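Local atomic coordinates of P450 epoxidase (Sorangium cellulosum, PDB entry 1Q5D), a protein that belongs to the cytochrome P450 family, whose largely helical fold encloses a haem group in its interior. Residues D257-L262 and S369-E374; Y261-A266 and E376-T381. All coordinates share one frame; numbering follows the deposited sequence.

Interaction 1 of 2, residues D257-L262 and S369-E374. With HEM (protoporphyrin IX containing Fe), chain B.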
ATOM      1  N   ASP A 257       1.882   5.772   1.757  1.00 29.16           N
ATOM      2  CA  ASP A 257       2.413   5.799   0.410  1.00 30.82           C
ATOM      3  C   ASP A 257       1.547   5.005  -0.579  1.00 28.43           C
ATOM      4  O   ASP A 257       1.386   5.399  -1.719  1.00 28.17           O
ATOM      5  CB  ASP A 257       3.865   5.301   0.406  1.00 32.56           C
ATOM      6  CG  ASP A 257       4.831   6.342   0.990  1.00 34.72           C
ATOM      7  OD1 ASP A 257       4.367   7.430   1.397  1.00 35.40           O
ATOM      8  OD2 ASP A 257       6.058   6.172   1.082  1.00 36.81           O
ATOM      9  N   THR A 258       1.002   3.887  -0.132  1.00 27.85           N
ATOM     10  CA  THR A 258       0.130   3.086  -0.980  1.00 27.92           C
ATOM     11  C   THR A 258      -0.959   3.983  -1.558  1.00 27.78           C
ATOM     12  O   THR A 258      -1.177   4.022  -2.769  1.00 26.80           O
ATOM     13  CB  THR A 258      -0.493   1.937  -0.161  1.00 28.96           C
ATOM     14  OG1 THR A 258      -1.124   2.472   1.011  1.00 29.02           O
ATOM     15  CG2 THR A 258       0.588   1.042   0.418  1.00 29.87           C
ATOM     16  N   THR A 259      -1.634   4.735  -0.695  1.00 27.14           N
ATOM     17  CA  THR A 259      -2.755   5.545  -1.170  1.00 26.07           C
ATOM     18  C   THR A 259      -2.323   6.702  -2.067  1.00 25.47           C
ATOM     19  O   THR A 259      -3.037   7.081  -2.986  1.00 24.46           O
ATOM     20  CB  THR A 259      -3.569   6.081   0.013  1.00 27.15           C
ATOM     21  OG1 THR A 259      -3.833   5.017   0.948  1.00 27.55           O
ATOM     22  CG2 THR A 259      -4.942   6.525  -0.469  1.00 25.91           C
ATOM     23  N   ILE A 260      -1.163   7.283  -1.777  1.00 25.06           N
ATOM     24  CA  ILE A 260      -0.626   8.330  -2.623  1.00 25.49           C
ATOM     25  C   ILE A 260      -0.502   7.806  -4.056  1.00 24.83           C
ATOM     26  O   ILE A 260      -0.891   8.477  -5.030  1.00 24.74           O
ATOM     27  CB  ILE A 260       0.773   8.786  -2.079  1.00 25.60           C
ATOM     28  CG1 ILE A 260       0.646   9.382  -0.665  1.00 25.92           C
ATOM     29  CG2 ILE A 260       1.442   9.779  -3.043  1.00 25.37           C
ATOM     30  CD1 ILE A 260       1.990   9.844  -0.056  1.00 26.91           C
ATOM     31  N   TYR A 261       0.058   6.610  -4.198  1.00 23.54           N
ATOM     32  CA  TYR A 261       0.272   6.071  -5.542  1.00 25.96           C
ATOM     33  C   TYR A 261      -1.029   5.651  -6.222  1.00 25.39           C
ATOM     34  O   TYR A 261      -1.177   5.803  -7.421  1.00 26.62           O
ATOM     35  CB  TYR A 261       1.327   4.967  -5.529  1.00 26.31           C
ATOM     36  CG  TYR A 261       2.644   5.541  -5.046  1.00 28.34           C
ATOM     37  CD1 TYR A 261       3.126   6.721  -5.581  1.00 29.58           C
ATOM     38  CD2 TYR A 261       3.364   4.944  -4.018  1.00 29.65           C
ATOM     39  CE1 TYR A 261       4.311   7.279  -5.137  1.00 30.29           C
ATOM     40  CE2 TYR A 261       4.547   5.503  -3.561  1.00 31.28           C
ATOM     41  CZ  TYR A 261       5.002   6.677  -4.133  1.00 31.32           C
ATOM     42  OH  TYR A 261       6.171   7.248  -3.708  1.00 32.91           O
ATOM     43  N   LEU A 262      -1.981   5.162  -5.449  1.00 26.32           N
ATOM     44  CA  LEU A 262      -3.301   4.860  -6.022  1.00 26.85           C
ATOM     45  C   LEU A 262      -3.917   6.097  -6.686  1.00 26.80           C
ATOM     46  O   LEU A 262      -4.378   6.058  -7.857  1.00 27.68           O
ATOM     47  CB  LEU A 262      -4.231   4.301  -4.938  1.00 27.41           C
ATOM     48  CG  LEU A 262      -5.715   4.165  -5.316  1.00 28.25           C
ATOM     49  CD1 LEU A 262      -5.843   3.299  -6.584  1.00 29.09           C
ATOM     50  CD2 LEU A 262      -6.504   3.544  -4.163  1.00 27.68           C
ATOM     51  N   SER A 369     -11.334  -0.149   2.250  1.00 26.65           N
ATOM     52  CA  SER A 369     -12.445   0.807   2.173  1.00 27.55           C
ATOM     53  C   SER A 369     -12.002   2.260   2.306  1.00 28.38           C
ATOM     54  O   SER A 369     -12.480   3.123   1.576  1.00 28.48           O
ATOM     55  CB  SER A 369     -13.502   0.487   3.232  1.00 27.33           C
ATOM     56  OG  SER A 369     -14.236  -0.663   2.834  1.00 29.51           O
ATOM     57  N   LEU A 370     -11.104   2.529   3.255  1.00 27.29           N
ATOM     58  CA  LEU A 370     -10.535   3.862   3.412  1.00 28.72           C
ATOM     59  C   LEU A 370      -9.796   4.324   2.148  1.00 29.17           C
ATOM     60  O   LEU A 370     -10.005   5.437   1.670  1.00 30.20           O
ATOM     61  CB  LEU A 370      -9.644   3.926   4.656  1.00 29.33           C
ATOM     62  CG  LEU A 370      -9.095   5.300   5.077  1.00 30.33           C
ATOM     63  CD1 LEU A 370     -10.205   6.342   5.124  1.00 30.14           C
ATOM     64  CD2 LEU A 370      -8.425   5.185   6.429  1.00 30.24           C
ATOM     65  N   ALA A 371      -8.967   3.450   1.582  1.00 27.77           N
ATOM     66  CA  ALA A 371      -8.263   3.764   0.347  1.00 27.67           C
ATOM     67  C   ALA A 371      -9.217   4.107  -0.802  1.00 27.25           C
ATOM     68  O   ALA A 371      -9.031   5.091  -1.513  1.00 26.91           O
ATOM     69  CB  ALA A 371      -7.363   2.578  -0.055  1.00 27.24           C
ATOM     70  N   ARG A 372     -10.242   3.282  -0.988  1.00 26.92           N
ATOM     71  CA  ARG A 372     -11.155   3.504  -2.095  1.00 27.78           C
ATOM     72  C   ARG A 372     -11.895   4.819  -1.901  1.00 27.18           C
ATOM     73  O   ARG A 372     -12.082   5.559  -2.852  1.00 26.41           O
ATOM     74  CB  ARG A 372     -12.159   2.354  -2.215  1.00 29.46           C
ATOM     75  CG  ARG A 372     -11.598   1.070  -2.859  1.00 30.80           C
ATOM     76  CD  ARG A 372     -12.561  -0.141  -2.748  1.00 32.28           C
ATOM     77  NE  ARG A 372     -12.069  -1.362  -3.402  1.00 32.96           N
ATOM     78  CZ  ARG A 372     -12.400  -2.596  -3.029  1.00 34.14           C
ATOM     79  NH1 ARG A 372     -13.220  -2.783  -1.989  1.00 34.76           N
ATOM     80  NH2 ARG A 372     -11.892  -3.655  -3.672  1.00 34.26           N
ATOM     81  N   LEU A 373     -12.289   5.105  -0.663  1.00 27.98           N
ATOM     82  CA  LEU A 373     -12.983   6.368  -0.354  1.00 27.85           C
ATOM     83  C   LEU A 373     -12.108   7.573  -0.638  1.00 28.63           C
ATOM     84  O   LEU A 373     -12.528   8.530  -1.309  1.00 27.79           O
ATOM     85  CB  LEU A 373     -13.471   6.403   1.094  1.00 27.95           C
ATOM     86  CG  LEU A 373     -14.141   7.739   1.496  1.00 29.42           C
ATOM     87  CD1 LEU A 373     -15.405   7.945   0.685  1.00 30.15           C
ATOM     88  CD2 LEU A 373     -14.428   7.779   2.994  1.00 30.18           C
ATOM     89  N   GLU A 374     -10.874   7.548  -0.134  1.00 28.81           N
ATOM     90  CA  GLU A 374      -9.983   8.661  -0.388  1.00 28.99           C
ATOM     91  C   GLU A 374      -9.788   8.892  -1.869  1.00 29.05           C
ATOM     92  O   GLU A 374      -9.798  10.033  -2.336  1.00 30.80           O
ATOM     93  CB  GLU A 374      -8.606   8.416   0.235  1.00 29.29           C
ATOM     94  CG  GLU A 374      -8.607   8.255   1.740  1.00 29.20           C
ATOM     95  CD  GLU A 374      -7.200   8.043   2.250  1.00 29.48           C
ATOM     96  OE1 GLU A 374      -6.324   8.865   1.893  1.00 30.64           O
ATOM     97  OE2 GLU A 374      -6.972   7.075   2.995  1.00 30.08           O
TER
HETATM   98  CHA HEM B 440      -2.088  -5.285   4.146  1.00 26.23           C
HETATM   99  CHB HEM B 440      -2.365  -3.315  -0.243  1.00 24.24           C
HETATM  100  CHC HEM B 440      -4.098   0.785   1.713  1.00 24.84           C
HETATM  101  CHD HEM B 440      -3.258  -0.983   6.102  1.00 25.90           C
HETATM  102  C1A HEM B 440      -2.100  -5.135   2.785  1.00 26.19           C
HETATM  103  C2A HEM B 440      -1.823  -6.170   1.817  1.00 26.62           C
HETATM  104  C3A HEM B 440      -1.879  -5.622   0.602  1.00 26.01           C
HETATM  105  C4A HEM B 440      -2.206  -4.225   0.765  1.00 26.16           C
HETATM  106  CMA HEM B 440      -1.650  -6.361  -0.745  1.00 27.78           C
HETATM  107  CAA HEM B 440      -1.513  -7.647   2.155  1.00 27.78           C
HETATM  108  CBA HEM B 440      -0.002  -7.899   2.140  1.00 28.37           C
HETATM  109  CGA HEM B 440       0.261  -9.377   2.375  1.00 30.70           C
HETATM  110  O1A HEM B 440       1.457  -9.775   2.528  1.00 30.17           O
HETATM  111  O2A HEM B 440      -0.727 -10.165   2.432  1.00 31.40           O
HETATM  112  C1B HEM B 440      -2.856  -2.054  -0.061  1.00 25.03           C
HETATM  113  C2B HEM B 440      -3.128  -1.143  -1.145  1.00 25.56           C
HETATM  114  C3B HEM B 440      -3.583  -0.017  -0.619  1.00 26.09           C
HETATM  115  C4B HEM B 440      -3.631  -0.161   0.821  1.00 25.88           C
HETATM  116  CMB HEM B 440      -2.900  -1.391  -2.661  1.00 25.72           C
HETATM  117  CAB HEM B 440      -3.990   1.180  -1.495  1.00 27.76           C
HETATM  118  CBB HEM B 440      -4.069   2.414  -1.007  1.00 30.06           C
HETATM  119  C1C HEM B 440      -4.068   0.665   3.070  1.00 24.90           C
HETATM  120  C2C HEM B 440      -4.555   1.631   4.030  1.00 25.32           C
HETATM  121  C3C HEM B 440      -4.312   1.127   5.244  1.00 25.85           C
HETATM  122  C4C HEM B 440      -3.684  -0.170   5.079  1.00 26.41           C
HETATM  123  CMC HEM B 440      -5.223   2.977   3.642  1.00 24.22           C
HETATM  124  CAC HEM B 440      -4.602   1.706   6.641  1.00 26.49           C
HETATM  125  CBC HEM B 440      -5.412   2.750   6.794  1.00 30.33           C
HETATM  126  C1D HEM B 440      -2.806  -2.271   5.970  1.00 25.99           C
HETATM  127  C2D HEM B 440      -2.342  -3.061   7.073  1.00 25.66           C
HETATM  128  C3D HEM B 440      -1.982  -4.402   6.477  1.00 25.66           C
HETATM  129  C4D HEM B 440      -2.244  -4.279   5.069  1.00 25.70           C
HETATM  130  CMD HEM B 440      -2.259  -2.634   8.547  1.00 25.66           C
HETATM  131  CAD HEM B 440      -1.465  -5.644   7.222  1.00 26.21           C
HETATM  132  CBD HEM B 440      -2.664  -6.597   7.302  1.00 26.45           C
HETATM  133  CGD HEM B 440      -2.279  -7.883   7.989  1.00 27.26           C
HETATM  134  O1D HEM B 440      -1.105  -8.306   7.830  1.00 26.46           O
HETATM  135  O2D HEM B 440      -3.134  -8.485   8.705  1.00 28.25           O
HETATM  136  NA  HEM B 440      -2.334  -3.952   2.118  1.00 25.28           N
HETATM  137  NB  HEM B 440      -3.174  -1.441   1.153  1.00 24.90           N
HETATM  138  NC  HEM B 440      -3.538  -0.404   3.746  1.00 25.94           N
HETATM  139  ND  HEM B 440      -2.727  -3.010   4.802  1.00 25.77           N
HETATM  140 FE   HEM B 440      -3.095  -2.247   2.928  1.00 26.02          FE
HETATM  141  O   HOH W   1      -0.996  -1.571   2.883  1.00 32.96           O

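Interaction 2 of 2, residues Y261-A266 and E376-T381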
ATOM      1  N   TYR A 261       0.058   6.610  -4.198  1.00 23.54           N
ATOM      2  CA  TYR A 261       0.272   6.071  -5.542  1.00 25.96           C
ATOM      3  C   TYR A 261      -1.029   5.651  -6.222  1.00 25.39           C
ATOM      4  O   TYR A 261      -1.177   5.803  -7.421  1.00 26.62           O
ATOM      5  CB  TYR A 261       1.327   4.967  -5.529  1.00 26.31           C
ATOM      6  CG  TYR A 261       2.644   5.541  -5.046  1.00 28.34           C
ATOM      7  CD1 TYR A 261       3.126   6.721  -5.581  1.00 29.58           C
ATOM      8  CD2 TYR A 261       3.364   4.944  -4.018  1.00 29.65           C
ATOM      9  CE1 TYR A 261       4.311   7.279  -5.137  1.00 30.29           C
ATOM     10  CE2 TYR A 261       4.547   5.503  -3.561  1.00 31.28           C
ATOM     11  CZ  TYR A 261       5.002   6.677  -4.133  1.00 31.32           C
ATOM     12  OH  TYR A 261       6.171   7.248  -3.708  1.00 32.91           O
ATOM     13  N   LEU A 262      -1.981   5.162  -5.449  1.00 26.32           N
ATOM     14  CA  LEU A 262      -3.301   4.860  -6.022  1.00 26.85           C
ATOM     15  C   LEU A 262      -3.917   6.097  -6.686  1.00 26.80           C
ATOM     16  O   LEU A 262      -4.378   6.058  -7.857  1.00 27.68           O
ATOM     17  CB  LEU A 262      -4.231   4.301  -4.938  1.00 27.41           C
ATOM     18  CG  LEU A 262      -5.715   4.165  -5.316  1.00 28.25           C
ATOM     19  CD1 LEU A 262      -5.843   3.299  -6.584  1.00 29.09           C
ATOM     20  CD2 LEU A 262      -6.504   3.544  -4.163  1.00 27.68           C
ATOM     21  N   ILE A 263      -3.929   7.194  -5.936  1.00 26.46           N
ATOM     22  CA  ILE A 263      -4.456   8.447  -6.426  1.00 25.43           C
ATOM     23  C   ILE A 263      -3.673   8.904  -7.651  1.00 26.57           C
ATOM     24  O   ILE A 263      -4.261   9.270  -8.673  1.00 26.70           O
ATOM     25  CB  ILE A 263      -4.422   9.527  -5.305  1.00 24.75           C
ATOM     26  CG1 ILE A 263      -5.385   9.143  -4.172  1.00 24.56           C
ATOM     27  CG2 ILE A 263      -4.783  10.890  -5.878  1.00 24.47           C
ATOM     28  CD1 ILE A 263      -5.237   9.954  -2.899  1.00 24.90           C
ATOM     29  N   ALA A 264      -2.346   8.892  -7.560  1.00 27.53           N
ATOM     30  CA  ALA A 264      -1.523   9.334  -8.686  1.00 28.07           C
ATOM     31  C   ALA A 264      -1.686   8.435  -9.909  1.00 28.57           C
ATOM     32  O   ALA A 264      -1.859   8.924 -11.036  1.00 29.74           O
ATOM     33  CB  ALA A 264      -0.041   9.440  -8.275  1.00 27.97           C
ATOM     34  N   PHE A 265      -1.637   7.123  -9.691  1.00 27.66           N
ATOM     35  CA  PHE A 265      -1.781   6.170 -10.785  1.00 27.33           C
ATOM     36  C   PHE A 265      -3.197   6.295 -11.405  1.00 28.38           C
ATOM     37  O   PHE A 265      -3.379   6.128 -12.609  1.00 28.28           O
ATOM     38  CB  PHE A 265      -1.587   4.744 -10.274  1.00 27.93           C
ATOM     39  CG  PHE A 265      -0.152   4.241 -10.315  1.00 28.99           C
ATOM     40  CD1 PHE A 265       0.872   4.921  -9.673  1.00 29.34           C
ATOM     41  CD2 PHE A 265       0.150   3.066 -10.964  1.00 29.81           C
ATOM     42  CE1 PHE A 265       2.193   4.427  -9.699  1.00 29.92           C
ATOM     43  CE2 PHE A 265       1.466   2.568 -10.999  1.00 29.81           C
ATOM     44  CZ  PHE A 265       2.480   3.260 -10.359  1.00 30.07           C
ATOM     45  N   ALA A 266      -4.194   6.584 -10.579  1.00 27.50           N
ATOM     46  CA  ALA A 266      -5.564   6.712 -11.091  1.00 28.09           C
ATOM     47  C   ALA A 266      -5.670   7.887 -12.050  1.00 28.83           C
ATOM     48  O   ALA A 266      -6.214   7.742 -13.152  1.00 30.32           O
ATOM     49  CB  ALA A 266      -6.582   6.833  -9.941  1.00 27.52           C
ATOM     50  N   GLU A 376     -11.713   7.886  -4.388  1.00 31.23           N
ATOM     51  CA  GLU A 376     -12.968   8.292  -5.024  1.00 33.30           C
ATOM     52  C   GLU A 376     -13.152   9.800  -4.898  1.00 32.09           C
ATOM     53  O   GLU A 376     -13.421  10.498  -5.875  1.00 31.73           O
ATOM     54  CB  GLU A 376     -14.127   7.566  -4.353  1.00 36.79           C
ATOM     55  CG  GLU A 376     -15.288   7.250  -5.274  1.00 40.65           C
ATOM     56  CD  GLU A 376     -16.458   6.656  -4.516  1.00 43.15           C
ATOM     57  OE1 GLU A 376     -16.227   5.997  -3.464  1.00 44.03           O
ATOM     58  OE2 GLU A 376     -17.608   6.859  -4.969  1.00 44.98           O
ATOM     59  N   ILE A 377     -12.974  10.301  -3.691  1.00 30.76           N
ATOM     60  CA  ILE A 377     -13.084  11.743  -3.451  1.00 31.43           C
ATOM     61  C   ILE A 377     -12.005  12.533  -4.189  1.00 30.69           C
ATOM     62  O   ILE A 377     -12.297  13.519  -4.850  1.00 31.37           O
ATOM     63  CB  ILE A 377     -13.023  12.028  -1.939  1.00 30.37           C
ATOM     64  CG1 ILE A 377     -14.305  11.543  -1.261  1.00 31.48           C
ATOM     65  CG2 ILE A 377     -12.825  13.516  -1.677  1.00 31.07           C
ATOM     66  CD1 ILE A 377     -14.206  11.486   0.257  1.00 30.96           C
ATOM     67  N   ALA A 378     -10.753  12.085  -4.097  1.00 30.78           N
ATOM     68  CA  ALA A 378      -9.632  12.830  -4.682  1.00 30.05           C
ATOM     69  C   ALA A 378      -9.669  12.858  -6.202  1.00 29.77           C
ATOM     70  O   ALA A 378      -9.485  13.913  -6.819  1.00 30.91           O
ATOM     71  CB  ALA A 378      -8.284  12.234  -4.213  1.00 29.61           C
ATOM     72  N   VAL A 379      -9.876  11.691  -6.800  1.00 29.48           N
ATOM     73  CA  VAL A 379      -9.879  11.557  -8.254  1.00 30.92           C
ATOM     74  C   VAL A 379     -11.190  12.094  -8.839  1.00 31.91           C
ATOM     75  O   VAL A 379     -11.166  12.818  -9.834  1.00 33.65           O
ATOM     76  CB  VAL A 379      -9.667  10.110  -8.718  1.00 30.53           C
ATOM     77  CG1 VAL A 379      -9.631  10.038 -10.267  1.00 30.90           C
ATOM     78  CG2 VAL A 379      -8.383   9.504  -8.106  1.00 29.88           C
ATOM     79  N   GLY A 380     -12.316  11.756  -8.216  1.00 32.18           N
ATOM     80  CA  GLY A 380     -13.603  12.298  -8.640  1.00 34.20           C
ATOM     81  C   GLY A 380     -13.579  13.827  -8.661  1.00 35.19           C
ATOM     82  O   GLY A 380     -13.897  14.446  -9.677  1.00 36.61           O
ATOM     83  N   THR A 381     -13.158  14.434  -7.554  1.00 34.49           N
ATOM     84  CA  THR A 381     -13.118  15.897  -7.435  1.00 34.36           C
ATOM     85  C   THR A 381     -12.244  16.585  -8.470  1.00 35.12           C
ATOM     86  O   THR A 381     -12.666  17.570  -9.104  1.00 34.71           O
ATOM     87  CB  THR A 381     -12.624  16.303  -6.045  1.00 34.46           C
ATOM     88  OG1 THR A 381     -13.572  15.896  -5.051  1.00 34.64           O
ATOM     89  CG2 THR A 381     -12.561  17.827  -5.911  1.00 33.79           C
TER

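Interaction 1 of 2, residues D257-L262 and S369-E374
Thr259 and Ala371 have the nearest CA atoms of segments 257-262 and 369-374, 6.0 Å apart, yet the tightest packing here is made by each of them against the haem. The vinyl carbon CBB of the haem is 3.3 Å from Thr259 OG1 and 3.4 Å from the methyl CB of Ala371. Alanine suits this place because its single carbon lets the porphyrin edge come close to the helix. Thr259 uses its two branches differently. OG1 is hydrogen-bonded back to Gly255 O, which satisfies the hydroxyl within its own helical region, while CG2, anti to the backbone N, is sent across to Glu374. There CG2 lies 3.6 Å from OE1, the two side chains meeting at about a right angle. This is a van der Waals touch between a methyl and a buried carboxylate.

The segments belong to the I-helix and L-helix of the P450 fold, and 257-262 carries the end of the AGxDTT signature of the former. The I-helix passes on the distal side of the haem, where a water ligates the iron and Thr258 also touches the bound EPB. Thr258 OG1, bonded to Ala254 O, approaches the porphyrin at CHC. The short axes cross at -36°.

Packing is slacker at Leu262, whose CD2 is 4.0 Å from Ala371 O and fills in beside the vinyl group with plain hydrocarbon. Two polar residues of 369-374, Ser369 and Arg372, are partly exposed; the CB of Arg372 is directed away from 257-262, and its NE makes a salt bridge with Asp292 of helix 287-297.

Interaction 2 of 2, residues Y261-A266 and E376-T381
This is a purely apolar helix-to-helix contact in the interior of the P450 fold, where the I-helix and L-helix run side by side beyond the haem. The short axes of 261-266 and 376-381 are 9.8 Å apart and inclined at 25°, with their N-to-C directions the same way, and no hydrogen bond passes between them. Alanine methyls and beta-branched side chains fill the space between the axes. Val379 turns its CG2, which lies beside its backbone N, to the methyl of Ala266, with CG2 and CB 3.7 Å apart. The same CG2 is near the backbone of Ile263, one helical turn earlier, at 4.2 Å from its O. Ile263 in turn lays two branches against a single methyl: its CD1 is 4.0 Å from Ala378 CB, and CG2 is only slightly farther. Other helices close in around the pair, with Leu291 and Met287 of helix 287-297 against Ala266 and Val379, and Ala150 against Ile263. On the side of the L-helix turned from the I-helix, Thr381 satisfies its buried hydroxyl within the helix and also bonds to Gln127. Its OG1 donates to Ile377 O at 2.7 Å, from the opposite face of the carbonyl plane to Thr381 N.

Overall arrangement
Both interactions join the same two helices, 257-272 and 368-385, and their centres are 8 Å apart, so they are successive parts of one long interface. Leu262 belongs to both segments of helix 257-272, but it touches the opposing segment in interaction 1 alone. Each contact is buried and lacks hydrogen bonds across it. The chemistry changes along the way: interaction 1, closer to the centre of the chain, brings threonine and glutamate side chains together beside the haem, which takes up part of the interface. Interaction 2, farther from the haem, is made by isoleucine, valine and alanine alone, with the axes turned closer to parallel.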